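Local coordinates for protein 2-aminomuconic 6-semialdehyde dehydrogenase (Pseudomonas sp., PDB 7BZV) that catalyses oxidation of 2-aminomuconic 6-semialdehyde in the meta-cleavage pathway of 2-aminophenol catabolism, working as a tetramer whose assembly is needed for NAD+ binding, at residues G284-C289 with N444-R449; T324-L329 with V371-I376; L339-L344 with D382-R387. All coordinates share one frame; numbering follows the deposited sequence.

How the contacts relate
Contact 1 closes the widest loop of the chain described here, and contacts 2 and 3 both fall within it. It carries the loop bearing C287, probably the catalytic nucleophile as in other aldehyde dehydrogenases, and Q285 of that loop reaches contact 2, its OE1 3.4 Å from L329 CA; the two centres are about 16 Å apart. Contacts 2 and 3 alternate along the chain, with centres about 17 Å apart, and share one apolar layer in which V371 CG2 lies 3.2 Å from F342 CE2. I376 also meets V385. Contact 3 lies farther from contact 1, centres about 21 Å apart and nearest atoms about 10 Å, with no touch.

Contact 1 (G284-C289 with N444-R449); sequences GQVCLC and NTWFLR
The buried contact of V286, L288 and C289 with W446 and F447 joins two loops in the interior of the subunit: the cysteine loop leading into strand 290-296 and the loop after strand 440-443. One hydrogen bond and a set of apolar contacts hold it together. The indole NE1 of W446 donates to L288 O at 2.9 Å, nearly straight at 164°; the oxygen lies in the ring plane, whereas the donor stands well above the carbonyl plane. A chi1 of 173° swings the indole away from the backbone N of W446 and across to this carbonyl. Tryptophan suits the site because one group supplies both a donor and a wide apolar surface. Its CZ2 also approaches C289 SG at 3.9 Å, an oblique sulfur-aromatic contact, and the CB of the adjacent F447 sits over the rim of one face. The F447 ring receives V286 CG1 over a face, 4.2 Å above its plane, while L288 CD1 comes to F447 CD1 at 3.5 Å, the two side chains crossing at about a right angle. Branched valine and leucine thus fit round an aromatic that also makes a cation-pi contact with R105. The cysteine loop is shaped by a type I beta turn, closed by C289 N to V286 O at 3.0 Å. C287, in this turn, matches the position of the nucleophilic cysteine of aldehyde dehydrogenases and is probably catalytic; its side chain takes no part here. N258 ND2 bonds to C287 O and C289 O, and N154 ND2 to Q285 O. Around the contact, W446 packs on R277 and A278 of helix 268-280 and on T420 of strand 418-422, L288 lies on A418 of that strand, and F447 touches I101 of helix 95-119.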
loop_
_atom_site.group_PDB
_atom_site.type_symbol
_atom_site.label_atom_id
_atom_site.label_comp_id
_atom_site.label_asym_id
_atom_site.label_seq_id
_atom_site.Cartn_x
_atom_site.Cartn_y
_atom_site.Cartn_z
ATOM N N GLY B 284 28.444 -3.337 24.904
ATOM C CA GLY B 284 27.334 -2.569 25.415
ATOM C C GLY B 284 27.139 -1.211 24.769
ATOM O O GLY B 284 26.321 -0.416 25.261
ATOM N N GLN B 285 27.847 -0.932 23.670
ATOM C CA GLN B 285 27.819 0.350 22.982
ATOM C C GLN B 285 26.898 0.311 21.765
ATOM O O GLN B 285 27.181 0.924 20.753
ATOM C CB GLN B 285 29.226 0.752 22.543
ATOM C CG GLN B 285 30.264 0.933 23.701
ATOM C CD GLN B 285 31.708 0.989 23.201
ATOM O OE1 GLN B 285 32.477 1.904 23.527
ATOM N NE2 GLN B 285 32.085 0.003 22.421
ATOM N N VAL B 286 25.825 -0.433 21.820
ATOM C CA VAL B 286 24.772 -0.333 20.823
ATOM C C VAL B 286 23.695 0.499 21.457
ATOM O O VAL B 286 23.333 0.266 22.617
ATOM C CB VAL B 286 24.247 -1.706 20.389
ATOM C CG1 VAL B 286 23.368 -1.573 19.151
ATOM C CG2 VAL B 286 25.413 -2.570 20.101
ATOM N N CYS B 287 23.190 1.483 20.710
ATOM C CA CYS B 287 22.083 2.288 21.204
ATOM C C CYS B 287 20.911 1.434 21.644
ATOM O O CYS B 287 20.068 1.896 22.426
ATOM C CB CYS B 287 21.662 3.298 20.121
ATOM S SG CYS B 287 21.697 2.667 18.364
ATOM N N LEU B 288 20.812 0.218 21.123
ATOM C CA LEU B 288 19.676 -0.674 21.380
ATOM C C LEU B 288 19.909 -1.638 22.547
ATOM O O LEU B 288 19.007 -2.393 22.926
ATOM C CB LEU B 288 19.392 -1.462 20.105
ATOM C CG LEU B 288 19.234 -0.593 18.845
ATOM C CD1 LEU B 288 19.285 -1.360 17.560
ATOM C CD2 LEU B 288 17.916 0.099 19.001
ATOM N N CYS B 289 21.105 -1.668 23.105
ATOM C CA CYS B 289 21.370 -2.567 24.225
ATOM C C CYS B 289 20.466 -2.284 25.426
ATOM O O CYS B 289 20.050 -1.154 25.678
ATOM C CB CYS B 289 22.829 -2.422 24.667
ATOM S SG CYS B 289 24.048 -3.190 23.593
ATOM N N ASN B 444 11.485 -12.432 22.061
ATOM C CA ASN B 444 12.321 -13.631 21.980
ATOM C C ASN B 444 13.460 -13.472 20.998
ATOM O O ASN B 444 13.866 -14.422 20.352
ATOM C CB ASN B 444 11.479 -14.858 21.651
ATOM C CG ASN B 444 10.529 -15.217 22.784
ATOM O OD1 ASN B 444 10.719 -14.816 23.939
ATOM N ND2 ASN B 444 9.461 -15.920 22.443
ATOM N N THR B 445 13.975 -12.246 20.889
ATOM C CA THR B 445 15.163 -11.920 20.111
ATOM C C THR B 445 15.578 -10.506 20.523
ATOM O O THR B 445 14.948 -9.875 21.376
ATOM C CB THR B 445 14.864 -12.058 18.621
ATOM O OG1 THR B 445 16.058 -11.922 17.869
ATOM C CG2 THR B 445 13.905 -10.980 18.161
ATOM N N TRP B 446 16.632 -10.012 19.898
ATOM C CA TRP B 446 17.171 -8.683 20.162
ATOM C C TRP B 446 18.027 -8.307 18.952
ATOM O O TRP B 446 18.737 -9.156 18.416
ATOM C CB TRP B 446 17.978 -8.645 21.480
ATOM C CG TRP B 446 18.642 -7.318 21.628
ATOM C CD1 TRP B 446 18.067 -6.146 22.038
ATOM C CD2 TRP B 446 20.005 -7.007 21.305
ATOM N NE1 TRP B 446 18.997 -5.134 22.006
ATOM C CE2 TRP B 446 20.192 -5.639 21.552
ATOM C CE3 TRP B 446 21.097 -7.766 20.842
ATOM C CZ2 TRP B 446 21.416 -4.991 21.323
ATOM C CZ3 TRP B 446 22.344 -7.122 20.638
ATOM C CH2 TRP B 446 22.469 -5.734 20.853
ATOM N N PHE B 447 17.900 -7.060 18.484
ATOM C CA PHE B 447 18.743 -6.514 17.411
ATOM C C PHE B 447 18.580 -7.287 16.099
ATOM O O PHE B 447 19.548 -7.517 15.379
ATOM C CB PHE B 447 20.211 -6.481 17.867
ATOM C CG PHE B 447 21.128 -5.583 17.043
ATOM C CD1 PHE B 447 20.659 -4.417 16.451
ATOM C CD2 PHE B 447 22.485 -5.874 16.932
ATOM C CE1 PHE B 447 21.503 -3.582 15.768
ATOM C CE2 PHE B 447 23.346 -5.043 16.249
ATOM C CZ PHE B 447 22.851 -3.896 15.646
ATOM N N LEU B 448 17.346 -7.675 15.777
ATOM C CA LEU B 448 16.980 -8.168 14.436
ATOM C C LEU B 448 16.355 -7.024 13.642
ATOM O O LEU B 448 15.304 -6.469 14.044
ATOM C CB LEU B 448 15.990 -9.326 14.594
ATOM C CG LEU B 448 16.206 -10.811 14.361
ATOM C CD1 LEU B 448 14.795 -11.480 14.431
ATOM C CD2 LEU B 448 16.868 -11.003 13.042
ATOM N N ARG B 449 16.993 -6.627 12.536
ATOM C CA ARG B 449 16.690 -5.342 11.896
ATOM C C ARG B 449 16.194 -5.589 10.470
ATOM O O ARG B 449 16.990 -5.845 9.558
ATOM C CB ARG B 449 17.925 -4.432 11.912
ATOM C CG ARG B 449 18.354 -3.918 13.291
ATOM C CD ARG B 449 17.524 -2.676 13.617
ATOM N NE ARG B 449 17.779 -1.545 12.710
ATOM C CZ ARG B 449 16.922 -1.022 11.814
ATOM N NH1 ARG B 449 15.680 -1.481 11.592
ATOM N NH2 ARG B 449 17.336 -0.013 11.103
#

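Contact 2 (T324-L329 with V371-I376); sequences TQMGPL and VEPTVI
In V371 a chi1 of 66° sets CG1 between the backbone N and the carbonyl carbon, and from there the methyl presses on L329; in M326 the chain bends at chi3 (94°), which swings CE in toward V371 and P373. The valine contact is tight, CG1 lying 3.4 Å from L329 CG, and the two side chains pass obliquely. M326 CE comes within 3.4 Å of V371 O. It also lies 3.8 Å from P373 CD, with SD near CB of the same ring. A long, flexible methionine can follow the uneven surface of a proline ring and a carbonyl in this way. A water bridges the backbones, donating to G327 O at 2.7 Å and accepting from V371 N at 3.0 Å. Glycine suits position 327, since a CB there would run into P328 CD. S283 OG also bonds to G327 O. Beyond the proline, T374 OG1 donates to E372 O at 2.7 Å, tying the chain down as it enters the strand. P373 rests on I311 of helix 297-312, and L329 on V338 of helix 332-348. The contact thus fastens the loop between those two helices to the lead-in of strand 374-377, which runs parallel to strand 394-400 in the mixed sheet of the alpha/beta catalytic domain of aldehyde dehydrogenases.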
loop_
_atom_site.group_PDB
_atom_site.type_symbol
_atom_site.label_atom_id
_atom_site.label_comp_id
_atom_site.label_asym_id
_atom_site.label_seq_id
_atom_site.Cartn_x
_atom_site.Cartn_y
_atom_site.Cartn_z
ATOM N N THR B 324 37.020 -14.294 20.419
ATOM C CA THR B 324 36.786 -13.155 21.294
ATOM C C THR B 324 35.360 -12.639 21.120
ATOM O O THR B 324 34.851 -12.536 20.005
ATOM C CB THR B 324 37.781 -12.042 21.009
ATOM O OG1 THR B 324 39.091 -12.506 21.351
ATOM C CG2 THR B 324 37.431 -10.822 21.832
ATOM N N GLN B 325 34.708 -12.341 22.238
ATOM C CA GLN B 325 33.328 -11.887 22.229
ATOM C C GLN B 325 33.186 -10.440 22.689
ATOM O O GLN B 325 32.162 -9.805 22.401
ATOM C CB GLN B 325 32.476 -12.814 23.105
ATOM C CG GLN B 325 31.960 -14.046 22.353
ATOM C CD GLN B 325 31.113 -13.682 21.095
ATOM O OE1 GLN B 325 31.209 -14.349 20.072
ATOM N NE2 GLN B 325 30.311 -12.605 21.177
ATOM N N MET B 326 34.203 -9.881 23.335
ATOM C CA MET B 326 34.111 -8.492 23.781
ATOM C C MET B 326 35.480 -7.849 23.679
ATOM O O MET B 326 36.476 -8.419 24.154
ATOM C CB MET B 326 33.582 -8.379 25.212
ATOM C CG MET B 326 32.668 -7.164 25.408
ATOM S SD MET B 326 32.036 -6.935 27.092
ATOM C CE MET B 326 33.235 -5.823 27.764
ATOM N N GLY B 327 35.516 -6.672 23.055
ATOM C CA GLY B 327 36.714 -5.864 22.985
ATOM C C GLY B 327 36.679 -4.711 23.968
ATOM O O GLY B 327 35.879 -4.687 24.905
ATOM N N PRO B 328 37.576 -3.740 23.780
ATOM C CA PRO B 328 37.578 -2.546 24.633
ATOM C C PRO B 328 36.358 -1.678 24.326
ATOM O O PRO B 328 35.568 -1.980 23.437
ATOM C CB PRO B 328 38.889 -1.843 24.247
ATOM C CG PRO B 328 39.060 -2.202 22.779
ATOM C CD PRO B 328 38.483 -3.595 22.628
ATOM N N LEU B 329 36.191 -0.618 25.113
ATOM C CA LEU B 329 35.300 0.476 24.763
ATOM C C LEU B 329 35.938 1.327 23.661
ATOM O O LEU B 329 37.069 1.089 23.233
ATOM C CB LEU B 329 35.009 1.313 26.000
ATOM C CG LEU B 329 34.266 0.623 27.141
ATOM C CD1 LEU B 329 33.977 1.607 28.257
ATOM C CD2 LEU B 329 32.983 -0.035 26.587
ATOM N N VAL B 371 37.115 -2.365 29.787
ATOM C CA VAL B 371 36.283 -2.446 30.985
ATOM C C VAL B 371 35.621 -3.825 31.041
ATOM O O VAL B 371 35.379 -4.461 30.019
ATOM C CB VAL B 371 35.228 -1.314 30.979
ATOM C CG1 VAL B 371 34.239 -1.523 29.823
ATOM C CG2 VAL B 371 34.528 -1.258 32.291
ATOM N N GLU B 372 35.296 -4.273 32.249
ATOM C CA GLU B 372 34.667 -5.576 32.451
ATOM C C GLU B 372 33.153 -5.532 32.181
ATOM O O GLU B 372 32.467 -4.579 32.577
ATOM C CB GLU B 372 34.881 -6.053 33.878
ATOM C CG GLU B 372 36.326 -6.338 34.217
ATOM C CD GLU B 372 36.482 -6.740 35.658
ATOM O OE1 GLU B 372 35.751 -6.181 36.508
ATOM O OE2 GLU B 372 37.331 -7.606 35.933
ATOM N N PRO B 373 32.608 -6.592 31.598
ATOM C CA PRO B 373 31.144 -6.735 31.562
ATOM C C PRO B 373 30.594 -6.801 32.980
ATOM O O PRO B 373 31.095 -7.548 33.825
ATOM C CB PRO B 373 30.934 -8.041 30.791
ATOM C CG PRO B 373 32.251 -8.815 30.952
ATOM C CD PRO B 373 33.309 -7.764 31.038
ATOM N N THR B 374 29.560 -6.007 33.252
ATOM C CA THR B 374 29.186 -5.686 34.625
ATOM C C THR B 374 27.678 -5.832 34.789
ATOM O O THR B 374 26.896 -5.477 33.897
ATOM C CB THR B 374 29.680 -4.275 34.982
ATOM O OG1 THR B 374 31.111 -4.244 34.864
ATOM C CG2 THR B 374 29.304 -3.836 36.398
ATOM N N VAL B 375 27.272 -6.358 35.936
ATOM C CA VAL B 375 25.858 -6.433 36.284
ATOM C C VAL B 375 25.707 -5.925 37.706
ATOM O O VAL B 375 26.401 -6.409 38.606
ATOM C CB VAL B 375 25.305 -7.866 36.175
ATOM C CG1 VAL B 375 23.944 -7.906 36.801
ATOM C CG2 VAL B 375 25.257 -8.309 34.751
ATOM N N ILE B 376 24.770 -4.999 37.928
ATOM C CA ILE B 376 24.479 -4.530 39.274
ATOM C C ILE B 376 23.037 -4.846 39.641
ATOM O O ILE B 376 22.196 -5.137 38.785
ATOM C CB ILE B 376 24.752 -3.017 39.457
ATOM C CG1 ILE B 376 23.981 -2.204 38.406
ATOM C CG2 ILE B 376 26.245 -2.720 39.362
ATOM C CD1 ILE B 376 24.033 -0.677 38.608
HETATM O O HOH W 1 36.160 -3.905 27.459
#

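Contact 3 (L339-L344 with D382-R387); sequences LSYFEL and DARVVR
The R384 guanidinium has L344 CD2 over one face, 3.3 Å above its plane and offset toward the rim, while the Y341 ring meets V385 CG1 at its edge, in plane, with CD1 3.9 Å away. This is helix-to-helix packing on the alpha/beta catalytic domain: helix 332-348 lies against the short helix 384-387 that follows strand 374-377. At a chi1 of -176° the L344 branch leads off from its own amide nitrogen and across to R384; its CD2 lies 3.4 Å from R384 NH1, and the two side chains cross at about a right angle. Leucine gives the flat cation an apolar cover, and its CG adds packing against V385 CG1 at 3.8 Å. Were L344 an alanine, the guanidinium face would probably lose this cover and a gap would open beside V385 CG1, leaving the arginine held mainly by its polar partners. The polar ends are held by E388, whose OE2 makes a salt bridge with R384 NE and whose OE1 bonds to Y341 OH; R384 NH2 also binds a glycerol, probably from the crystallisation liquor. At the start of the short helix, where A383 is the N-cap, the carboxylate of E348, which ends helix 332-348, accepts hydrogen bonds from R384 N and V385 N. Compact, branched V385 fits beside the longer helix, its CG1 reaching the backbone itself, 3.5 Å from Y341 O.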
loop_
_atom_site.group_PDB
_atom_site.type_symbol
_atom_site.label_atom_id
_atom_site.label_comp_id
_atom_site.label_asym_id
_atom_site.label_seq_id
_atom_site.Cartn_x
_atom_site.Cartn_y
_atom_site.Cartn_z
ATOM N N LEU B 339 33.465 4.167 33.679
ATOM C CA LEU B 339 33.953 3.868 35.023
ATOM C C LEU B 339 33.399 4.838 36.058
ATOM O O LEU B 339 33.185 4.454 37.214
ATOM C CB LEU B 339 35.476 3.894 35.068
ATOM C CG LEU B 339 36.175 2.752 34.337
ATOM C CD1 LEU B 339 37.695 2.869 34.507
ATOM C CD2 LEU B 339 35.669 1.413 34.859
ATOM N N SER B 340 33.204 6.105 35.689
ATOM C CA SER B 340 32.552 7.039 36.606
ATOM C C SER B 340 31.168 6.536 36.992
ATOM O O SER B 340 30.713 6.735 38.125
ATOM C CB SER B 340 32.430 8.421 35.968
ATOM O OG SER B 340 33.558 8.728 35.176
ATOM N N TYR B 341 30.465 5.904 36.048
ATOM C CA TYR B 341 29.146 5.382 36.372
ATOM C C TYR B 341 29.251 4.132 37.230
ATOM O O TYR B 341 28.420 3.937 38.121
ATOM C CB TYR B 341 28.338 5.138 35.079
ATOM C CG TYR B 341 27.482 6.343 34.662
ATOM C CD1 TYR B 341 26.373 6.736 35.415
ATOM C CD2 TYR B 341 27.773 7.078 33.517
ATOM C CE1 TYR B 341 25.580 7.824 35.037
ATOM C CE2 TYR B 341 26.982 8.180 33.129
ATOM C CZ TYR B 341 25.894 8.547 33.900
ATOM O OH TYR B 341 25.112 9.616 33.524
ATOM N N PHE B 342 30.264 3.280 37.005
ATOM C CA PHE B 342 30.527 2.202 37.953
ATOM C C PHE B 342 30.709 2.762 39.365
ATOM O O PHE B 342 30.259 2.161 40.350
ATOM C CB PHE B 342 31.782 1.400 37.559
ATOM C CG PHE B 342 31.627 0.535 36.335
ATOM C CD1 PHE B 342 30.465 0.541 35.572
ATOM C CD2 PHE B 342 32.673 -0.282 35.942
ATOM C CE1 PHE B 342 30.353 -0.249 34.440
ATOM C CE2 PHE B 342 32.560 -1.084 34.806
ATOM C CZ PHE B 342 31.404 -1.069 34.066
ATOM N N GLU B 343 31.403 3.897 39.485
ATOM C CA GLU B 343 31.634 4.473 40.808
ATOM C C GLU B 343 30.344 5.056 41.379
ATOM O O GLU B 343 30.034 4.854 42.558
ATOM C CB GLU B 343 32.732 5.540 40.730
ATOM C CG GLU B 343 33.117 6.183 42.068
ATOM C CD GLU B 343 33.603 5.178 43.103
ATOM O OE1 GLU B 343 34.322 4.231 42.730
ATOM O OE2 GLU B 343 33.275 5.337 44.299
ATOM N N LEU B 344 29.569 5.767 40.554
ATOM C CA LEU B 344 28.257 6.231 41.001
ATOM C C LEU B 344 27.422 5.062 41.511
ATOM O O LEU B 344 26.745 5.176 42.536
ATOM C CB LEU B 344 27.535 6.957 39.875
ATOM C CG LEU B 344 26.182 7.575 40.245
ATOM C CD1 LEU B 344 26.367 8.586 41.396
ATOM C CD2 LEU B 344 25.564 8.254 39.042
ATOM N N ASP B 382 14.656 4.598 40.842
ATOM C CA ASP B 382 14.958 6.021 40.772
ATOM C C ASP B 382 16.450 6.334 40.833
ATOM O O ASP B 382 16.830 7.485 40.584
ATOM C CB ASP B 382 14.243 6.782 41.908
ATOM C CG ASP B 382 12.733 6.743 41.765
ATOM O OD1 ASP B 382 12.246 7.114 40.676
ATOM O OD2 ASP B 382 12.036 6.332 42.717
ATOM N N ALA B 383 17.295 5.363 41.180
ATOM C CA ALA B 383 18.721 5.637 41.280
ATOM C C ALA B 383 19.248 6.112 39.934
ATOM O O ALA B 383 18.738 5.730 38.877
ATOM C CB ALA B 383 19.486 4.399 41.726
ATOM N N ARG B 384 20.308 6.924 39.979
ATOM C CA ARG B 384 20.788 7.576 38.764
ATOM C C ARG B 384 21.317 6.570 37.752
ATOM O O ARG B 384 21.054 6.691 36.544
ATOM C CB ARG B 384 21.890 8.570 39.102
ATOM C CG ARG B 384 21.452 9.790 39.876
ATOM C CD ARG B 384 22.618 10.788 39.994
ATOM N NE ARG B 384 23.117 11.147 38.668
ATOM C CZ ARG B 384 24.364 11.518 38.395
ATOM N NH1 ARG B 384 25.270 11.608 39.364
ATOM N NH2 ARG B 384 24.696 11.811 37.141
ATOM N N VAL B 385 22.099 5.593 38.214
ATOM C CA VAL B 385 22.652 4.586 37.317
ATOM C C VAL B 385 21.586 3.671 36.737
ATOM O O VAL B 385 21.866 2.937 35.787
ATOM C CB VAL B 385 23.725 3.708 38.008
ATOM C CG1 VAL B 385 24.946 4.535 38.341
ATOM C CG2 VAL B 385 23.191 3.050 39.263
ATOM N N VAL B 386 20.382 3.667 37.301
ATOM C CA VAL B 386 19.293 2.884 36.734
ATOM C C VAL B 386 18.555 3.672 35.667
ATOM O O VAL B 386 17.962 3.063 34.758
ATOM C CB VAL B 386 18.315 2.429 37.830
ATOM C CG1 VAL B 386 17.216 1.546 37.261
ATOM C CG2 VAL B 386 19.079 1.684 38.928
ATOM N N ARG B 387 18.613 5.006 35.717
ATOM C CA ARG B 387 17.851 5.818 34.784
ATOM C C ARG B 387 18.685 6.449 33.684
ATOM O O ARG B 387 18.174 6.630 32.580
ATOM C CB ARG B 387 17.112 6.922 35.543
ATOM C CG ARG B 387 16.213 6.396 36.652
ATOM C CD ARG B 387 15.273 7.487 37.186
ATOM N NE ARG B 387 14.269 7.921 36.214
ATOM C CZ ARG B 387 13.089 7.334 36.032
ATOM N NH1 ARG B 387 12.769 6.260 36.732
ATOM N NH2 ARG B 387 12.231 7.809 35.136
#